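Local coordinates for protein manganese lipoxygenase (Gaeumannomyces graminis, PDB 5FX8) that oxidises linoleic and alpha-linolenic acids with molecular oxygen to 11S- and 13R-hydroperoxy fatty acids, using a catalytic manganese ion, at residues S218-Y223 against N279-F284; G340-Q345 against V533-R538; R410-F415 against D465-V470. All blocks are in the same frame, centred on the assembly; numbering follows the deposited sequence.

Interaction 1. Residues S218-Y223 against N279-F284; sequences SYQKKY and NNNDLF
Gln220, in the short 3-10 turn at 218-222, faces Asn281 on helix 268-305, and their CA atoms, 7.6 Å apart, mark the nearest approach of the two backbones. The turn is held by bonds spanning three residues, such as Lys221 N to Ser218 O, whereas the bonds of the helix span four, as from Phe284 N to Asn280 O. Gln220 crosses the gap as a nearly straight arm: CG sits beside the backbone N (chi1 -60°), and the extended chain beyond it brings the amide level with Asn281. There it works as a two-way group. Gln220 NE2 donates to the main-chain Asn281 O at 3.0 Å, almost straight and in the plane of its own amide, while Gln220 OE1 receives Asn281 ND2 at 3.0 Å in a more bent bond whose donor stands above the carbonyl plane. The two amide planes are nearly perpendicular, at 81°. Asn281 OD1 also takes Cys234 N and its ND2 gives to Ala232 O, which probably fixes how that amide is turned. Phe284 and Gln220 pass in opposite directions, ring and amide planes inclined at 43°, with Phe284 CD1 3.3 Å from Gln220 CD. Phe284 CZ is 4.0 Å from Tyr223 CE2 in an oblique aromatic pair; the Tyr223 hydroxyl bonds to Asp356. Polar side chains thus tie the loop between strands 212-216 and 235-241 to the long lipoxygenase helix carrying the manganese ligands His290 and His294.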
loop_
_atom_site.group_PDB
_atom_site.type_symbol
_atom_site.label_atom_id
_atom_site.label_comp_id
_atom_site.label_asym_id
_atom_site.label_seq_id
_atom_site.Cartn_x
_atom_site.Cartn_y
_atom_site.Cartn_z
ATOM N N SER A 218 -22.066 13.659 -6.579
ATOM C CA SER A 218 -22.932 13.854 -7.724
ATOM C C SER A 218 -22.155 14.182 -8.990
ATOM O O SER A 218 -22.695 14.029 -10.080
ATOM C CB SER A 218 -23.921 14.957 -7.420
ATOM O OG SER A 218 -23.205 16.150 -7.198
ATOM N N TYR A 219 -20.911 14.635 -8.873
ATOM C CA TYR A 219 -20.081 14.877 -10.045
ATOM C C TYR A 219 -19.898 13.622 -10.897
ATOM O O TYR A 219 -19.599 13.738 -12.087
ATOM C CB TYR A 219 -18.714 15.425 -9.604
ATOM C CG TYR A 219 -17.869 15.976 -10.724
ATOM C CD1 TYR A 219 -18.016 17.288 -11.144
ATOM C CD2 TYR A 219 -16.915 15.185 -11.367
ATOM C CE1 TYR A 219 -17.259 17.805 -12.173
ATOM C CE2 TYR A 219 -16.148 15.688 -12.411
ATOM C CZ TYR A 219 -16.326 17.006 -12.814
ATOM O OH TYR A 219 -15.571 17.534 -13.854
ATOM N N GLN A 220 -20.053 12.431 -10.326
ATOM C CA GLN A 220 -19.907 11.222 -11.121
ATOM C C GLN A 220 -21.091 10.990 -12.061
ATOM O O GLN A 220 -21.103 10.024 -12.815
ATOM C CB GLN A 220 -19.705 10.012 -10.209
ATOM C CG GLN A 220 -18.494 10.114 -9.330
ATOM C CD GLN A 220 -18.367 8.990 -8.321
ATOM O OE1 GLN A 220 -18.763 7.846 -8.561
ATOM N NE2 GLN A 220 -17.828 9.324 -7.163
ATOM N N LYS A 221 -22.087 11.856 -12.012
ATOM C CA LYS A 221 -23.154 11.846 -12.993
ATOM C C LYS A 221 -22.605 12.049 -14.404
ATOM O O LYS A 221 -23.158 11.514 -15.371
ATOM C CB LYS A 221 -24.136 12.928 -12.582
ATOM C CG LYS A 221 -25.320 13.126 -13.393
ATOM C CD LYS A 221 -26.065 14.333 -12.870
ATOM C CE LYS A 221 -25.108 15.496 -12.700
ATOM N NZ LYS A 221 -25.803 16.771 -12.415
ATOM N N LYS A 222 -21.487 12.774 -14.522
ATOM C CA LYS A 222 -20.779 13.093 -15.760
ATOM C C LYS A 222 -20.194 11.876 -16.485
ATOM O O LYS A 222 -19.870 11.981 -17.670
ATOM C CB LYS A 222 -19.685 14.109 -15.413
ATOM C CG LYS A 222 -18.451 14.099 -16.243
ATOM C CD LYS A 222 -17.435 15.063 -15.698
ATOM C CE LYS A 222 -16.267 15.211 -16.653
ATOM N NZ LYS A 222 -15.352 16.302 -16.236
ATOM N N TYR A 223 -20.105 10.723 -15.843
ATOM C CA TYR A 223 -19.484 9.534 -16.401
ATOM C C TYR A 223 -20.530 8.475 -16.741
ATOM O O TYR A 223 -21.590 8.392 -16.114
ATOM C CB TYR A 223 -18.461 8.955 -15.419
ATOM C CG TYR A 223 -17.414 9.957 -14.986
ATOM C CD1 TYR A 223 -16.686 10.667 -15.926
ATOM C CD2 TYR A 223 -17.196 10.229 -13.652
ATOM C CE1 TYR A 223 -15.775 11.576 -15.548
ATOM C CE2 TYR A 223 -16.266 11.153 -13.261
ATOM C CZ TYR A 223 -15.551 11.821 -14.213
ATOM O OH TYR A 223 -14.613 12.766 -13.865
ATOM N N ASN A 279 -21.566 3.489 -1.359
ATOM C CA ASN A 279 -20.222 2.990 -1.111
ATOM C C ASN A 279 -19.449 2.785 -2.411
ATOM O O ASN A 279 -18.218 2.895 -2.432
ATOM C CB ASN A 279 -20.299 1.710 -0.311
ATOM C CG ASN A 279 -20.654 1.963 1.131
ATOM O OD1 ASN A 279 -20.430 3.037 1.653
ATOM N ND2 ASN A 279 -21.212 0.968 1.780
ATOM N N ASN A 280 -20.166 2.486 -3.489
ATOM C CA ASN A 280 -19.581 2.396 -4.811
ATOM C C ASN A 280 -19.052 3.747 -5.267
ATOM O O ASN A 280 -17.931 3.857 -5.795
ATOM C CB ASN A 280 -20.661 1.875 -5.749
ATOM C CG ASN A 280 -20.188 1.704 -7.142
ATOM O OD1 ASN A 280 -20.508 2.488 -8.019
ATOM N ND2 ASN A 280 -19.428 0.669 -7.362
ATOM N N ASN A 281 -19.851 4.794 -5.074
ATOM C CA ASN A 281 -19.382 6.117 -5.451
ATOM C C ASN A 281 -18.218 6.577 -4.575
ATOM O O ASN A 281 -17.272 7.202 -5.063
ATOM C CB ASN A 281 -20.535 7.105 -5.395
ATOM C CG ASN A 281 -21.611 6.786 -6.386
ATOM O OD1 ASN A 281 -22.796 6.830 -6.074
ATOM N ND2 ASN A 281 -21.207 6.458 -7.600
ATOM N N ASP A 282 -18.263 6.257 -3.285
ATOM C CA ASP A 282 -17.202 6.632 -2.367
ATOM C C ASP A 282 -15.909 5.890 -2.673
ATOM O O ASP A 282 -14.824 6.465 -2.563
ATOM C CB ASP A 282 -17.656 6.376 -0.935
ATOM C CG ASP A 282 -16.826 7.117 0.069
ATOM O OD1 ASP A 282 -16.900 8.359 0.083
ATOM O OD2 ASP A 282 -16.084 6.457 0.831
ATOM N N LEU A 283 -16.001 4.625 -3.085
ATOM C CA LEU A 283 -14.801 3.894 -3.482
ATOM C C LEU A 283 -14.171 4.510 -4.725
ATOM O O LEU A 283 -12.946 4.703 -4.792
ATOM C CB LEU A 283 -15.133 2.421 -3.712
ATOM C CG LEU A 283 -13.925 1.487 -3.885
ATOM C CD1 LEU A 283 -12.825 1.646 -2.809
ATOM C CD2 LEU A 283 -14.400 0.056 -3.924
ATOM N N PHE A 284 -14.990 4.822 -5.727
ATOM C CA PHE A 284 -14.451 5.517 -6.882
ATOM C C PHE A 284 -13.741 6.789 -6.457
ATOM O O PHE A 284 -12.639 7.088 -6.936
ATOM C CB PHE A 284 -15.580 5.824 -7.846
ATOM C CG PHE A 284 -15.182 6.670 -9.006
ATOM C CD1 PHE A 284 -15.258 8.055 -8.938
ATOM C CD2 PHE A 284 -14.781 6.083 -10.184
ATOM C CE1 PHE A 284 -14.911 8.812 -10.007
ATOM C CE2 PHE A 284 -14.443 6.834 -11.249
ATOM C CZ PHE A 284 -14.503 8.195 -11.176
#

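Interaction 2. Residues G340-Q345 against V533-R538; sequences GGFWDQ and VSLLAR
One face of the Phe342 ring receives Arg538 NH1, which stands 3.6 Å above the ring plane and toward the rim. The guanidinium is steeply tilted, at 69° to the ring, and presents its edge to it. With Arg538 CZ 5.1 Å from the ring centroid, this cation-pi contact is long and at most weakly attractive. Leu535 CA lies over one guanidinium face, and in the guanidinium plane Arg538 NH2 donates to Ser534 OG at 3.2 Å, which steadies the group on its own helix. A bend at chi3 (-79°) turns the arginine chain back along that helix. Beside the arginine contact the meeting is apolar: Leu535 CD1 touches Phe342 CB at 3.7 Å. Phe342 opens a short helix with Gly341 at the N-cap, and Asp344 OD2 receives Gly340 N at 2.8 Å, holding the preceding loop against the first turn. Tyr112 of helix 86-124 touches both Phe342 and Arg538, and Ala334 of the second subunit also packs on Phe342. The contact illustrates helix-to-helix packing, here of 342-346 on 526-539, in the helical lipoxygenase domain, with the Leu535 side chain about 11 Å from the manganese ion.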
loop_
_atom_site.group_PDB
_atom_site.type_symbol
_atom_site.label_atom_id
_atom_site.label_comp_id
_atom_site.label_asym_id
_atom_site.label_seq_id
_atom_site.Cartn_x
_atom_site.Cartn_y
_atom_site.Cartn_z
ATOM N N GLY A 340 -8.613 -2.032 -20.682
ATOM C CA GLY A 340 -8.714 -3.411 -20.281
ATOM C C GLY A 340 -7.803 -3.807 -19.159
ATOM O O GLY A 340 -7.578 -5.003 -18.956
ATOM N N GLY A 341 -7.249 -2.841 -18.438
ATOM C CA GLY A 341 -6.427 -3.125 -17.296
ATOM C C GLY A 341 -7.278 -3.431 -16.090
ATOM O O GLY A 341 -8.493 -3.614 -16.166
ATOM N N PHE A 342 -6.613 -3.440 -14.940
ATOM C CA PHE A 342 -7.241 -3.929 -13.726
ATOM C C PHE A 342 -8.406 -3.063 -13.302
ATOM O O PHE A 342 -9.395 -3.563 -12.736
ATOM C CB PHE A 342 -6.218 -3.990 -12.620
ATOM C CG PHE A 342 -5.114 -4.916 -12.897
ATOM C CD1 PHE A 342 -5.359 -6.236 -13.164
ATOM C CD2 PHE A 342 -3.813 -4.478 -12.860
ATOM C CE1 PHE A 342 -4.340 -7.095 -13.390
ATOM C CE2 PHE A 342 -2.786 -5.351 -13.089
ATOM C CZ PHE A 342 -3.067 -6.662 -13.368
ATOM N N TRP A 343 -8.315 -1.763 -13.557
ATOM C CA TRP A 343 -9.449 -0.913 -13.246
ATOM C C TRP A 343 -10.648 -1.327 -14.076
ATOM O O TRP A 343 -11.705 -1.652 -13.526
ATOM C CB TRP A 343 -9.121 0.567 -13.451
ATOM C CG TRP A 343 -10.309 1.469 -13.144
ATOM C CD1 TRP A 343 -11.286 1.834 -14.004
ATOM C CD2 TRP A 343 -10.637 2.093 -11.890
ATOM N NE1 TRP A 343 -12.212 2.630 -13.382
ATOM C CE2 TRP A 343 -11.836 2.811 -12.082
ATOM C CE3 TRP A 343 -10.029 2.127 -10.628
ATOM C CZ2 TRP A 343 -12.439 3.557 -11.065
ATOM C CZ3 TRP A 343 -10.641 2.852 -9.612
ATOM C CH2 TRP A 343 -11.824 3.570 -9.841
ATOM N N ASP A 344 -10.484 -1.369 -15.406
ATOM C CA ASP A 344 -11.588 -1.740 -16.294
ATOM C C ASP A 344 -12.161 -3.091 -15.919
ATOM O O ASP A 344 -13.378 -3.265 -15.897
ATOM C CB ASP A 344 -11.134 -1.761 -17.760
ATOM C CG ASP A 344 -11.117 -0.387 -18.393
ATOM O OD1 ASP A 344 -11.827 0.522 -17.904
ATOM O OD2 ASP A 344 -10.393 -0.220 -19.395
ATOM N N GLN A 345 -11.289 -4.045 -15.589
ATOM C CA GLN A 345 -11.726 -5.381 -15.213
ATOM C C GLN A 345 -12.641 -5.364 -13.998
ATOM O O GLN A 345 -13.526 -6.208 -13.894
ATOM C CB GLN A 345 -10.526 -6.272 -14.916
ATOM C CG GLN A 345 -9.620 -6.599 -16.058
ATOM C CD GLN A 345 -8.311 -7.245 -15.579
ATOM O OE1 GLN A 345 -8.265 -7.853 -14.503
ATOM N NE2 GLN A 345 -7.237 -7.090 -16.366
ATOM N N VAL A 533 -11.542 -8.722 -4.437
ATOM C CA VAL A 533 -10.693 -8.880 -3.269
ATOM C C VAL A 533 -9.248 -9.127 -3.684
ATOM O O VAL A 533 -8.327 -8.713 -2.991
ATOM C CB VAL A 533 -11.238 -9.974 -2.329
ATOM C CG1 VAL A 533 -10.399 -10.057 -1.097
ATOM C CG2 VAL A 533 -12.595 -9.621 -1.912
ATOM N N SER A 534 -9.026 -9.723 -4.849
ATOM C CA SER A 534 -7.669 -10.052 -5.266
ATOM C C SER A 534 -6.908 -8.821 -5.744
ATOM O O SER A 534 -5.708 -8.683 -5.472
ATOM C CB SER A 534 -7.715 -11.107 -6.350
ATOM O OG SER A 534 -6.404 -11.417 -6.786
ATOM N N LEU A 535 -7.588 -7.913 -6.445
ATOM C CA LEU A 535 -6.970 -6.641 -6.818
ATOM C C LEU A 535 -6.663 -5.771 -5.588
ATOM O O LEU A 535 -5.565 -5.205 -5.454
ATOM C CB LEU A 535 -7.891 -5.913 -7.788
ATOM C CG LEU A 535 -7.448 -4.515 -8.180
ATOM C CD1 LEU A 535 -6.154 -4.524 -8.989
ATOM C CD2 LEU A 535 -8.552 -3.870 -8.936
ATOM N N LEU A 536 -7.620 -5.654 -4.671
ATOM C CA LEU A 536 -7.370 -4.826 -3.499
ATOM C C LEU A 536 -6.294 -5.459 -2.613
ATOM O O LEU A 536 -5.433 -4.758 -2.060
ATOM C CB LEU A 536 -8.680 -4.578 -2.747
ATOM C CG LEU A 536 -9.835 -4.066 -3.617
ATOM C CD1 LEU A 536 -11.094 -3.750 -2.847
ATOM C CD2 LEU A 536 -9.354 -2.878 -4.351
ATOM N N ALA A 537 -6.278 -6.787 -2.521
ATOM C CA ALA A 537 -5.170 -7.431 -1.839
ATOM C C ALA A 537 -3.852 -7.135 -2.536
ATOM O O ALA A 537 -2.815 -7.068 -1.888
ATOM C CB ALA A 537 -5.395 -8.940 -1.747
ATOM N N ARG A 538 -3.868 -6.951 -3.850
ATOM C CA ARG A 538 -2.640 -6.587 -4.528
ATOM C C ARG A 538 -2.226 -5.140 -4.281
ATOM O O ARG A 538 -1.073 -4.790 -4.559
ATOM C CB ARG A 538 -2.778 -6.856 -6.022
ATOM C CG ARG A 538 -2.147 -8.175 -6.460
ATOM C CD ARG A 538 -2.531 -8.474 -7.880
ATOM N NE ARG A 538 -3.869 -9.021 -7.991
ATOM C CZ ARG A 538 -4.690 -8.710 -8.970
ATOM N NH1 ARG A 538 -4.296 -7.848 -9.887
ATOM N NH2 ARG A 538 -5.888 -9.247 -9.033
#

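Interaction 3. Residues R410-F415 against D465-V470; sequences RFMQAF and DVLTHV
Met412 and Thr468 bring helices 396-420 and 460-481 nearest, their CA atoms being 6.3 Å apart where the local axes, 9.2 Å from each other, run roughly antiparallel at 140°. Met412 and Leu467 share most of the interface. Met412 CG sits beside the backbone N, and a bend at chi2 (-56°) folds the thioether over the opposite helix, where Met412 SD lies 3.6 Å from Leu467 CB and Met412 CE comes to 3.4 Å from the backbone Leu467 O. Nearer its root the same chain passes alongside Thr468, Met412 CB lying 3.7 Å from Thr468 OG1. That hydroxyl is hydrogen-bonded to Val464 O in its own helix; with Met412 it makes plain contact. Leu467 CD1 reaches on to the ring edge of Phe415, 4.0 Å from Phe415 CE2 and close to the ring plane. The two side chains cross at about a right angle. Phe415 and Leu467 also rest on helix 313-321, so a third helix adds to the apolar cluster, while a salt bridge from Asp465 to Arg409 joins the same two helices nearby. Away from the annotated sites, this apolar seam is an instance of the antiparallel helix packing of the lipoxygenase domain, and one partner, helix 460-481, bears the manganese ligand His478 farther along.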
loop_
_atom_site.group_PDB
_atom_site.type_symbol
_atom_site.label_atom_id
_atom_site.label_comp_id
_atom_site.label_asym_id
_atom_site.label_seq_id
_atom_site.Cartn_x
_atom_site.Cartn_y
_atom_site.Cartn_z
ATOM N N ARG A 410 7.264 16.268 15.880
ATOM C CA ARG A 410 8.367 16.252 16.818
ATOM C C ARG A 410 9.669 15.894 16.113
ATOM O O ARG A 410 10.669 16.607 16.252
ATOM C CB ARG A 410 8.070 15.299 17.960
ATOM C CG ARG A 410 9.137 15.272 19.009
ATOM C CD ARG A 410 8.814 14.225 20.037
ATOM N NE ARG A 410 7.448 14.377 20.540
ATOM C CZ ARG A 410 7.122 15.191 21.543
ATOM N NH1 ARG A 410 8.064 15.926 22.146
ATOM N NH2 ARG A 410 5.859 15.280 21.943
ATOM N N PHE A 411 9.675 14.807 15.331
ATOM C CA PHE A 411 10.908 14.465 14.635
ATOM C C PHE A 411 11.355 15.589 13.714
ATOM O O PHE A 411 12.539 15.919 13.665
ATOM C CB PHE A 411 10.774 13.182 13.833
ATOM C CG PHE A 411 11.964 12.902 12.983
ATOM C CD1 PHE A 411 12.055 13.408 11.700
ATOM C CD2 PHE A 411 13.006 12.160 13.472
ATOM C CE1 PHE A 411 13.139 13.181 10.949
ATOM C CE2 PHE A 411 14.093 11.915 12.708
ATOM C CZ PHE A 411 14.165 12.437 11.450
ATOM N N MET A 412 10.441 16.151 12.933
ATOM C CA MET A 412 10.876 17.125 11.950
ATOM C C MET A 412 11.408 18.359 12.636
ATOM O O MET A 412 12.353 18.982 12.157
ATOM C CB MET A 412 9.743 17.484 10.990
ATOM C CG MET A 412 9.420 16.425 9.993
ATOM S SD MET A 412 10.806 15.886 8.976
ATOM C CE MET A 412 9.953 14.716 7.937
ATOM N N GLN A 413 10.802 18.731 13.752
ATOM C CA GLN A 413 11.286 19.864 14.523
ATOM C C GLN A 413 12.696 19.609 15.018
ATOM O O GLN A 413 13.575 20.462 14.889
ATOM C CB GLN A 413 10.351 20.141 15.689
ATOM C CG GLN A 413 10.687 21.425 16.412
ATOM C CD GLN A 413 10.220 22.665 15.666
ATOM O OE1 GLN A 413 9.019 22.866 15.487
ATOM N NE2 GLN A 413 11.163 23.504 15.236
ATOM N N ALA A 414 12.948 18.419 15.552
ATOM C CA ALA A 414 14.308 18.157 15.989
ATOM C C ALA A 414 15.269 18.067 14.809
ATOM O O ALA A 414 16.427 18.451 14.937
ATOM C CB ALA A 414 14.363 16.900 16.841
ATOM N N PHE A 415 14.810 17.594 13.655
ATOM C CA PHE A 415 15.679 17.492 12.492
ATOM C C PHE A 415 16.072 18.867 11.974
ATOM O O PHE A 415 17.235 19.093 11.632
ATOM C CB PHE A 415 14.988 16.662 11.404
ATOM C CG PHE A 415 15.628 16.768 10.058
ATOM C CD1 PHE A 415 16.901 16.298 9.841
ATOM C CD2 PHE A 415 14.955 17.331 9.009
ATOM C CE1 PHE A 415 17.491 16.402 8.629
ATOM C CE2 PHE A 415 15.547 17.422 7.760
ATOM C CZ PHE A 415 16.812 16.962 7.580
ATOM N N ASP A 465 6.545 22.574 8.722
ATOM C CA ASP A 465 5.232 22.246 8.171
ATOM C C ASP A 465 5.351 21.471 6.875
ATOM O O ASP A 465 4.670 20.468 6.679
ATOM C CB ASP A 465 4.429 23.502 7.916
ATOM C CG ASP A 465 3.922 24.134 9.169
ATOM O OD1 ASP A 465 3.983 23.494 10.251
ATOM O OD2 ASP A 465 3.461 25.290 9.049
ATOM N N VAL A 466 6.202 21.940 5.976
ATOM C CA VAL A 466 6.404 21.271 4.698
ATOM C C VAL A 466 6.862 19.830 4.899
ATOM O O VAL A 466 6.257 18.888 4.368
ATOM C CB VAL A 466 7.395 22.081 3.845
ATOM C CG1 VAL A 466 7.889 21.281 2.657
ATOM C CG2 VAL A 466 6.732 23.324 3.386
ATOM N N LEU A 467 7.922 19.635 5.681
ATOM C CA LEU A 467 8.466 18.297 5.884
ATOM C C LEU A 467 7.494 17.389 6.638
ATOM O O LEU A 467 7.391 16.191 6.339
ATOM C CB LEU A 467 9.802 18.394 6.608
ATOM C CG LEU A 467 10.850 19.288 5.951
ATOM C CD1 LEU A 467 12.171 19.262 6.681
ATOM C CD2 LEU A 467 11.050 18.891 4.495
ATOM N N THR A 468 6.756 17.941 7.599
ATOM C CA THR A 468 5.733 17.164 8.281
ATOM C C THR A 468 4.631 16.733 7.325
ATOM O O THR A 468 4.189 15.582 7.349
ATOM C CB THR A 468 5.157 17.973 9.424
ATOM O OG1 THR A 468 6.236 18.463 10.198
ATOM C CG2 THR A 468 4.326 17.114 10.299
ATOM N N HIS A 469 4.181 17.638 6.479
ATOM C CA HIS A 469 3.102 17.301 5.580
ATOM C C HIS A 469 3.546 16.273 4.546
ATOM O O HIS A 469 2.762 15.400 4.162
ATOM C CB HIS A 469 2.587 18.571 4.926
ATOM C CG HIS A 469 1.338 18.367 4.157
ATOM N ND1 HIS A 469 0.188 17.882 4.728
ATOM C CD2 HIS A 469 1.064 18.546 2.849
ATOM C CE1 HIS A 469 -0.748 17.783 3.806
ATOM N NE2 HIS A 469 -0.241 18.182 2.656
ATOM N N VAL A 470 4.799 16.332 4.095
ATOM C CA VAL A 470 5.223 15.312 3.150
ATOM C C VAL A 470 5.292 13.958 3.833
ATOM O O VAL A 470 4.729 12.975 3.339
ATOM C CB VAL A 470 6.554 15.661 2.472
ATOM C CG1 VAL A 470 6.933 14.497 1.613
ATOM C CG2 VAL A 470 6.411 16.874 1.620
#

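Overall arrangement
Along the chain interaction 1 comes first. Interaction 2 then opens at 340-345 and closes only at 533-538, and both segments of interaction 3 fall within that span. Interactions 1 and 2 are neighbours, with centres about 18 Å apart, and they meet where Phe284 CD2 packs 3.6 Å from Trp343 CZ2. Interaction 3 lies on the opposite side of the chain's centre, its own centre about 35 Å from those of the other two. All three nonetheless belong to one helical lipoxygenase domain. Interaction 2 draws on helix 526-539, whereas interactions 1 and 3 lie on helices 268-305 and 460-481, two helices that lead to one metal site and supply ligands to it.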